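Local atomic coordinates of putative phosphatase/phosphodiesterase MPN_349 (Mycoplasma pneumoniae M129, PDB entry 1T71), a protein that probably hydrolyses phosphate esters, perhaps 2',3'-cyclic nucleotides, at a two-iron centre of the calcineurin-like metallophosphoesterase type. Residues L80-L93 against F99-F111. Numbering follows the deposited sequence.
Sequences LAVVINKKDLVRPL and FAFHNLGQGSLVF
The side chain of R91 fills a hollow lined by the backbone from L104 to G107. Its chain kinks at chi2 (72°), which swings the guanidinium back along the other segment; CG and CD graze the carbonyl oxygen of Q106, while the amide nitrogen of G107 lies over one face of the flat group. NH2 bonds to G105 O at 2.8 Å, the donor standing well above the carbonyl plane rather than on a lone pair, and NH1 turns back to P92 O at 3.1 Å, in the guanidinium plane. Two acceptors on different segments thus fix the rotation of the group. The main chain adds R91 N to Q106 O, 2.7 Å and nearly straight at 168°. G107 has no side chain to hold the chains apart, so its CA comes 3.1 Å from R91 O in a CA-H...O contact, and CB of L93 settles against its carbonyl.

In this calcineurin-like fold two mixed sheets are involved: 89-90 is an outermost strand of one and 108-112 of the other, and these edge strands meet through side chains, V90 on L109. The neighbouring P92 has its side chain about 6 Å from that of H158, an iron ligand.

In that pair V90 CG1 abuts the CG-CD2 branch of L109, with CD2 at a tight 3.4 Å. At the helix 80-83 end, L104 pushes its CD1 branch against the side chain of I84. Beside it L80 sets CD1 over a face of the F101 ring, 3.9 Å from the centroid and 28° off the normal, a CH-pi contact; W74 also stacks on F101. Between these patches a water accepts from Q106 N and lies within hydrogen-bonding distance of both I84 O and L89 O.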
ATOM      1  N   LEU A  80      -3.285 -11.269  15.168  1.00 30.00           N
ATOM      2  CA  LEU A  80      -2.512 -10.032  15.131  1.00 30.90           C
ATOM      3  C   LEU A  80      -1.227 -10.020  15.948  1.00 30.66           C
ATOM      4  O   LEU A  80      -0.219  -9.502  15.481  1.00 28.84           O
ATOM      5  CB  LEU A  80      -3.382  -8.812  15.466  1.00 48.37           C
ATOM      6  CG  LEU A  80      -3.568  -8.329  16.888  1.00 49.43           C
ATOM      7  CD1 LEU A  80      -4.325  -7.008  16.880  1.00 49.74           C
ATOM      8  CD2 LEU A  80      -4.307  -9.381  17.660  1.00 54.57           C
ATOM      9  N   ALA A  81      -1.234 -10.601  17.143  1.00 36.73           N
ATOM     10  CA  ALA A  81      -0.014 -10.617  17.953  1.00 36.94           C
ATOM     11  C   ALA A  81       1.139 -11.231  17.152  1.00 37.12           C
ATOM     12  O   ALA A  81       2.279 -10.766  17.221  1.00 38.56           O
ATOM     13  CB  ALA A  81      -0.237 -11.411  19.238  1.00 33.92           C
ATOM     14  N   VAL A  82       0.833 -12.266  16.380  1.00 31.95           N
ATOM     15  CA  VAL A  82       1.847 -12.941  15.587  1.00 31.66           C
ATOM     16  C   VAL A  82       2.136 -12.286  14.233  1.00 31.35           C
ATOM     17  O   VAL A  82       3.293 -12.166  13.840  1.00 32.61           O
ATOM     18  CB  VAL A  82       1.462 -14.422  15.361  1.00 33.95           C
ATOM     19  CG1 VAL A  82       2.420 -15.071  14.368  1.00 33.97           C
ATOM     20  CG2 VAL A  82       1.505 -15.172  16.698  1.00 34.73           C
ATOM     21  N   VAL A  83       1.101 -11.860  13.522  1.00 29.65           N
ATOM     22  CA  VAL A  83       1.308 -11.250  12.208  1.00 29.81           C
ATOM     23  C   VAL A  83       2.018  -9.897  12.223  1.00 29.71           C
ATOM     24  O   VAL A  83       3.081  -9.734  11.616  1.00 27.89           O
ATOM     25  CB  VAL A  83      -0.034 -11.100  11.447  1.00 25.39           C
ATOM     26  CG1 VAL A  83       0.182 -10.374  10.119  1.00 23.87           C
ATOM     27  CG2 VAL A  83      -0.633 -12.476  11.189  1.00 23.54           C
ATOM     28  N   ILE A  84       1.446  -8.922  12.913  1.00 24.90           N
ATOM     29  CA  ILE A  84       2.065  -7.607  12.928  1.00 27.25           C
ATOM     30  C   ILE A  84       3.405  -7.554  13.676  1.00 26.71           C
ATOM     31  O   ILE A  84       4.118  -6.551  13.630  1.00 22.83           O
ATOM     32  CB  ILE A  84       1.034  -6.529  13.402  1.00 45.02           C
ATOM     33  CG1 ILE A  84       1.732  -5.275  13.910  1.00 46.73           C
ATOM     34  CG2 ILE A  84       0.095  -7.115  14.401  1.00 46.23           C
ATOM     35  CD1 ILE A  84       0.762  -4.152  14.211  1.00 50.64           C
ATOM     36  N   ASN A  85       3.768  -8.656  14.327  1.00 31.25           N
ATOM     37  CA  ASN A  85       5.053  -8.734  15.015  1.00 31.63           C
ATOM     38  C   ASN A  85       6.101  -9.287  14.042  1.00 31.00           C
ATOM     39  O   ASN A  85       7.280  -9.369  14.375  1.00 30.47           O
ATOM     40  CB  ASN A  85       4.959  -9.644  16.243  1.00 36.86           C
ATOM     41  CG  ASN A  85       4.958  -8.868  17.549  1.00 38.16           C
ATOM     42  OD1 ASN A  85       4.455  -9.347  18.568  1.00 41.47           O
ATOM     43  ND2 ASN A  85       5.530  -7.669  17.527  1.00 34.91           N
ATOM     44  N   LYS A  86       5.665  -9.667  12.841  1.00 31.54           N
ATOM     45  CA  LYS A  86       6.585 -10.202  11.839  1.00 32.02           C
ATOM     46  C   LYS A  86       7.647  -9.162  11.494  1.00 32.08           C
ATOM     47  O   LYS A  86       7.338  -7.995  11.263  1.00 31.23           O
ATOM     48  CB  LYS A  86       5.830 -10.626  10.574  1.00 27.86           C
ATOM     49  CG  LYS A  86       4.965 -11.867  10.760  1.00 29.14           C
ATOM     50  CD  LYS A  86       5.783 -13.117  11.122  1.00 32.79           C
ATOM     51  CE  LYS A  86       4.898 -14.359  11.161  1.00 33.17           C
ATOM     52  NZ  LYS A  86       5.624 -15.627  11.440  1.00 34.42           N
ATOM     53  N   LYS A  87       8.896  -9.609  11.444  1.00 28.31           N
ATOM     54  CA  LYS A  87      10.043  -8.745  11.169  1.00 29.79           C
ATOM     55  C   LYS A  87      10.043  -7.970   9.848  1.00 28.27           C
ATOM     56  O   LYS A  87      10.658  -6.911   9.758  1.00 27.04           O
ATOM     57  CB  LYS A  87      11.341  -9.564  11.265  1.00 50.94           C
ATOM     58  CG  LYS A  87      11.154 -10.989  11.799  1.00 55.99           C
ATOM     59  CD  LYS A  87      10.403 -11.874  10.792  1.00 55.40           C
ATOM     60  CE  LYS A  87       9.843 -13.127  11.440  1.00 50.27           C
ATOM     61  NZ  LYS A  87       8.902 -12.786  12.533  1.00 55.86           N
ATOM     62  N   ASP A  88       9.369  -8.490   8.826  1.00 28.12           N
ATOM     63  CA  ASP A  88       9.328  -7.824   7.527  1.00 27.04           C
ATOM     64  C   ASP A  88       7.995  -7.127   7.276  1.00 26.46           C
ATOM     65  O   ASP A  88       7.610  -6.916   6.127  1.00 24.96           O
ATOM     66  CB  ASP A  88       9.590  -8.838   6.416  1.00 32.42           C
ATOM     67  CG  ASP A  88       8.818 -10.128   6.616  1.00 34.58           C
ATOM     68  OD1 ASP A  88       7.784 -10.095   7.312  1.00 34.71           O
ATOM     69  OD2 ASP A  88       9.239 -11.173   6.076  1.00 36.23           O
ATOM     70  N   LEU A  89       7.309  -6.765   8.358  1.00 26.76           N
ATOM     71  CA  LEU A  89       6.005  -6.111   8.277  1.00 26.53           C
ATOM     72  C   LEU A  89       6.023  -4.792   9.041  1.00 26.91           C
ATOM     73  O   LEU A  89       6.394  -4.754  10.216  1.00 28.11           O
ATOM     74  CB  LEU A  89       4.950  -7.049   8.881  1.00 31.28           C
ATOM     75  CG  LEU A  89       3.458  -6.757   9.093  1.00 33.69           C
ATOM     76  CD1 LEU A  89       3.211  -5.278   9.318  1.00 33.74           C
ATOM     77  CD2 LEU A  89       2.666  -7.277   7.906  1.00 33.25           C
ATOM     78  N   VAL A  90       5.611  -3.712   8.382  1.00 22.22           N
ATOM     79  CA  VAL A  90       5.573  -2.407   9.029  1.00 23.23           C
ATOM     80  C   VAL A  90       4.144  -1.864   9.088  1.00 23.06           C
ATOM     81  O   VAL A  90       3.403  -1.910   8.103  1.00 23.29           O
ATOM     82  CB  VAL A  90       6.472  -1.375   8.287  1.00 37.71           C
ATOM     83  CG1 VAL A  90       7.888  -1.921   8.146  1.00 40.37           C
ATOM     84  CG2 VAL A  90       5.904  -1.073   6.914  1.00 40.62           C
ATOM     85  N   ARG A  91       3.760  -1.354  10.252  1.00 22.05           N
ATOM     86  CA  ARG A  91       2.434  -0.791  10.433  1.00 23.55           C
ATOM     87  C   ARG A  91       2.567   0.718  10.588  1.00 23.07           C
ATOM     88  O   ARG A  91       3.676   1.246  10.628  1.00 25.29           O
ATOM     89  CB  ARG A  91       1.754  -1.424  11.659  1.00 25.42           C
ATOM     90  CG  ARG A  91       2.633  -1.592  12.890  1.00 22.46           C
ATOM     91  CD  ARG A  91       2.941  -0.270  13.578  1.00 24.15           C
ATOM     92  NE  ARG A  91       3.656  -0.490  14.834  1.00 25.56           N
ATOM     93  CZ  ARG A  91       3.959   0.466  15.711  1.00 26.68           C
ATOM     94  NH1 ARG A  91       3.611   1.728  15.481  1.00 26.38           N
ATOM     95  NH2 ARG A  91       4.612   0.159  16.824  1.00 25.25           N
ATOM     96  N   PRO A  92       1.444   1.440  10.665  1.00 25.19           N
ATOM     97  CA  PRO A  92       1.555   2.898  10.812  1.00 26.67           C
ATOM     98  C   PRO A  92       2.336   3.319  12.074  1.00 27.76           C
ATOM     99  O   PRO A  92       1.986   2.933  13.190  1.00 26.64           O
ATOM    100  CB  PRO A  92       0.095   3.348  10.838  1.00 24.61           C
ATOM    101  CG  PRO A  92      -0.595   2.296   9.983  1.00 23.56           C
ATOM    102  CD  PRO A  92       0.040   1.028  10.484  1.00 23.44           C
ATOM    103  N   LEU A  93       3.393   4.107  11.879  1.00 27.04           N
ATOM    104  CA  LEU A  93       4.251   4.595  12.968  1.00 27.79           C
ATOM    105  C   LEU A  93       3.531   5.646  13.802  1.00 28.84           C
ATOM    106  O   LEU A  93       3.719   5.764  15.011  1.00 28.66           O
ATOM    107  CB  LEU A  93       5.523   5.216  12.370  1.00 24.33           C
ATOM    108  CG  LEU A  93       6.544   5.874  13.305  1.00 25.42           C
ATOM    109  CD1 LEU A  93       7.131   4.837  14.259  1.00 25.04           C
ATOM    110  CD2 LEU A  93       7.657   6.492  12.468  1.00 23.79           C
ATOM    111  N   PHE A  99      -3.962   4.643  22.095  1.00 35.54           N
ATOM    112  CA  PHE A  99      -4.420   3.525  21.285  1.00 35.59           C
ATOM    113  C   PHE A  99      -3.721   2.225  21.675  1.00 35.83           C
ATOM    114  O   PHE A  99      -2.494   2.176  21.763  1.00 35.30           O
ATOM    115  CB  PHE A  99      -4.156   3.831  19.802  1.00 33.75           C
ATOM    116  CG  PHE A  99      -4.510   2.706  18.864  1.00 32.65           C
ATOM    117  CD1 PHE A  99      -3.623   2.314  17.866  1.00 31.61           C
ATOM    118  CD2 PHE A  99      -5.737   2.057  18.958  1.00 32.82           C
ATOM    119  CE1 PHE A  99      -3.949   1.291  16.970  1.00 33.69           C
ATOM    120  CE2 PHE A  99      -6.076   1.032  18.068  1.00 34.16           C
ATOM    121  CZ  PHE A  99      -5.179   0.649  17.072  1.00 33.88           C
ATOM    122  N   ALA A 100      -4.497   1.176  21.933  1.00 41.84           N
ATOM    123  CA  ALA A 100      -3.898  -0.118  22.253  1.00 43.90           C
ATOM    124  C   ALA A 100      -3.211  -0.446  20.932  1.00 44.51           C
ATOM    125  O   ALA A 100      -3.681  -0.018  19.885  1.00 49.05           O
ATOM    126  CB  ALA A 100      -4.983  -1.143  22.554  1.00 31.64           C
ATOM    127  N   PHE A 101      -2.111  -1.185  20.956  1.00 37.40           N
ATOM    128  CA  PHE A 101      -1.393  -1.517  19.714  1.00 36.54           C
ATOM    129  C   PHE A 101      -0.456  -0.393  19.261  1.00 35.19           C
ATOM    130  O   PHE A 101       0.218  -0.520  18.233  1.00 33.89           O
ATOM    131  CB  PHE A 101      -2.353  -1.821  18.547  1.00 29.45           C
ATOM    132  CG  PHE A 101      -3.404  -2.854  18.858  1.00 28.49           C
ATOM    133  CD1 PHE A 101      -3.084  -4.013  19.558  1.00 26.88           C
ATOM    134  CD2 PHE A 101      -4.720  -2.662  18.447  1.00 27.19           C
ATOM    135  CE1 PHE A 101      -4.064  -4.964  19.847  1.00 28.11           C
ATOM    136  CE2 PHE A 101      -5.704  -3.606  18.730  1.00 27.01           C
ATOM    137  CZ  PHE A 101      -5.378  -4.756  19.432  1.00 26.87           C
ATOM    138  N   HIS A 102      -0.415   0.703  20.015  1.00 30.07           N
ATOM    139  CA  HIS A 102       0.460   1.821  19.668  1.00 30.87           C
ATOM    140  C   HIS A 102       1.912   1.348  19.682  1.00 31.16           C
ATOM    141  O   HIS A 102       2.791   1.993  19.103  1.00 30.40           O
ATOM    142  CB  HIS A 102       0.283   2.962  20.671  1.00 39.00           C
ATOM    143  CG  HIS A 102       0.767   2.631  22.051  1.00 40.85           C
ATOM    144  ND1 HIS A 102       2.087   2.759  22.428  1.00 41.42           N
ATOM    145  CD2 HIS A 102       0.117   2.121  23.125  1.00 40.77           C
ATOM    146  CE1 HIS A 102       2.229   2.340  23.675  1.00 41.23           C
ATOM    147  NE2 HIS A 102       1.050   1.946  24.119  1.00 40.61           N
ATOM    148  N   ASN A 103       2.154   0.218  20.348  1.00 37.63           N
ATOM    149  CA  ASN A 103       3.493  -0.365  20.440  1.00 38.10           C
ATOM    150  C   ASN A 103       3.539  -1.823  19.989  1.00 38.73           C
ATOM    151  O   ASN A 103       4.459  -2.556  20.338  1.00 39.61           O
ATOM    152  CB  ASN A 103       4.029  -0.261  21.871  1.00 37.21           C
ATOM    153  CG  ASN A 103       3.180  -1.021  22.881  1.00 38.45           C
ATOM    154  OD1 ASN A 103       3.585  -1.201  24.030  1.00 40.18           O
ATOM    155  ND2 ASN A 103       2.000  -1.460  22.463  1.00 36.46           N
ATOM    156  N   LEU A 104       2.547  -2.239  19.210  1.00 34.54           N
ATOM    157  CA  LEU A 104       2.495  -3.609  18.704  1.00 34.83           C
ATOM    158  C   LEU A 104       3.179  -3.666  17.335  1.00 35.91           C
ATOM    159  O   LEU A 104       2.559  -3.374  16.309  1.00 41.53           O
ATOM    160  CB  LEU A 104       1.039  -4.055  18.565  1.00 31.25           C
ATOM    161  CG  LEU A 104       0.664  -5.515  18.286  1.00 33.84           C
ATOM    162  CD1 LEU A 104      -0.446  -5.523  17.251  1.00 29.15           C
ATOM    163  CD2 LEU A 104       1.863  -6.324  17.799  1.00 30.69           C
ATOM    164  N   GLY A 105       4.459  -4.032  17.315  1.00 31.95           N
ATOM    165  CA  GLY A 105       5.174  -4.115  16.052  1.00 28.72           C
ATOM    166  C   GLY A 105       5.991  -2.888  15.684  1.00 26.77           C
ATOM    167  O   GLY A 105       6.258  -2.040  16.533  1.00 27.58           O
ATOM    168  N   GLN A 106       6.372  -2.793  14.409  1.00 32.03           N
ATOM    169  CA  GLN A 106       7.195  -1.690  13.887  1.00 31.23           C
ATOM    170  C   GLN A 106       6.436  -0.669  13.042  1.00 29.97           C
ATOM    171  O   GLN A 106       5.581  -1.035  12.237  1.00 28.23           O
ATOM    172  CB  GLN A 106       8.292  -2.211  12.954  1.00 38.11           C
ATOM    173  CG  GLN A 106       9.026  -3.458  13.351  1.00 39.60           C
ATOM    174  CD  GLN A 106       9.949  -3.925  12.242  1.00 37.45           C
ATOM    175  OE1 GLN A 106       9.509  -4.513  11.249  1.00 37.51           O
ATOM    176  NE2 GLN A 106      11.235  -3.644  12.395  1.00 39.17           N
ATOM    177  N   GLY A 107       6.805   0.600  13.188  1.00 32.17           N
ATOM    178  CA  GLY A 107       6.210   1.657  12.386  1.00 31.30           C
ATOM    179  C   GLY A 107       7.209   2.023  11.288  1.00 31.53           C
ATOM    180  O   GLY A 107       6.902   2.755  10.339  1.00 31.34           O
ATOM    181  N   SER A 108       8.422   1.499  11.424  1.00 26.13           N
ATOM    182  CA  SER A 108       9.491   1.734  10.459  1.00 27.13           C
ATOM    183  C   SER A 108      10.558   0.666  10.694  1.00 27.90           C
ATOM    184  O   SER A 108      10.778   0.252  11.831  1.00 28.27           O
ATOM    185  CB  SER A 108      10.097   3.126  10.664  1.00 26.30           C
ATOM    186  OG  SER A 108      11.146   3.375   9.748  1.00 25.20           O
ATOM    187  N   LEU A 109      11.203   0.203   9.630  1.00 29.81           N
ATOM    188  CA  LEU A 109      12.245  -0.806   9.788  1.00 31.48           C
ATOM    189  C   LEU A 109      13.428  -0.537   8.879  1.00 32.61           C
ATOM    190  O   LEU A 109      13.312   0.173   7.880  1.00 30.95           O
ATOM    191  CB  LEU A 109      11.694  -2.216   9.531  1.00 32.31           C
ATOM    192  CG  LEU A 109      11.255  -2.675   8.142  1.00 34.78           C
ATOM    193  CD1 LEU A 109      12.451  -2.814   7.213  1.00 36.98           C
ATOM    194  CD2 LEU A 109      10.559  -4.019   8.276  1.00 34.47           C
ATOM    195  N   VAL A 110      14.569  -1.111   9.236  1.00 34.37           N
ATOM    196  CA  VAL A 110      15.784  -0.933   8.459  1.00 36.82           C
ATOM    197  C   VAL A 110      16.486  -2.258   8.225  1.00 38.33           C
ATOM    198  O   VAL A 110      16.598  -3.095   9.122  1.00 38.63           O
ATOM    199  CB  VAL A 110      16.782  -0.004   9.176  1.00 50.45           C
ATOM    200  CG1 VAL A 110      17.981   0.271   8.275  1.00 52.20           C
ATOM    201  CG2 VAL A 110      16.103   1.283   9.565  1.00 51.67           C
ATOM    202  N   PHE A 111      16.955  -2.444   7.004  1.00 41.75           N
ATOM    203  CA  PHE A 111      17.686  -3.640   6.647  1.00 43.13           C
ATOM    204  C   PHE A 111      18.700  -3.187   5.614  1.00 45.75           C
ATOM    205  O   PHE A 111      18.553  -2.114   5.022  1.00 45.34           O
ATOM    206  CB  PHE A 111      16.758  -4.708   6.063  1.00 36.89           C
ATOM    207  CG  PHE A 111      16.080  -4.304   4.788  1.00 35.73           C
ATOM    208  CD1 PHE A 111      15.021  -3.406   4.799  1.00 35.35           C
ATOM    209  CD2 PHE A 111      16.488  -4.844   3.572  1.00 36.61           C
ATOM    210  CE1 PHE A 111      14.372  -3.055   3.613  1.00 35.57           C
ATOM    211  CE2 PHE A 111      15.848  -4.499   2.381  1.00 36.29           C
ATOM    212  CZ  PHE A 111      14.788  -3.603   2.402  1.00 35.65           C
TER
HETATM  213  O   HOH W   1       5.472  -4.397  12.606  1.00 38.96           O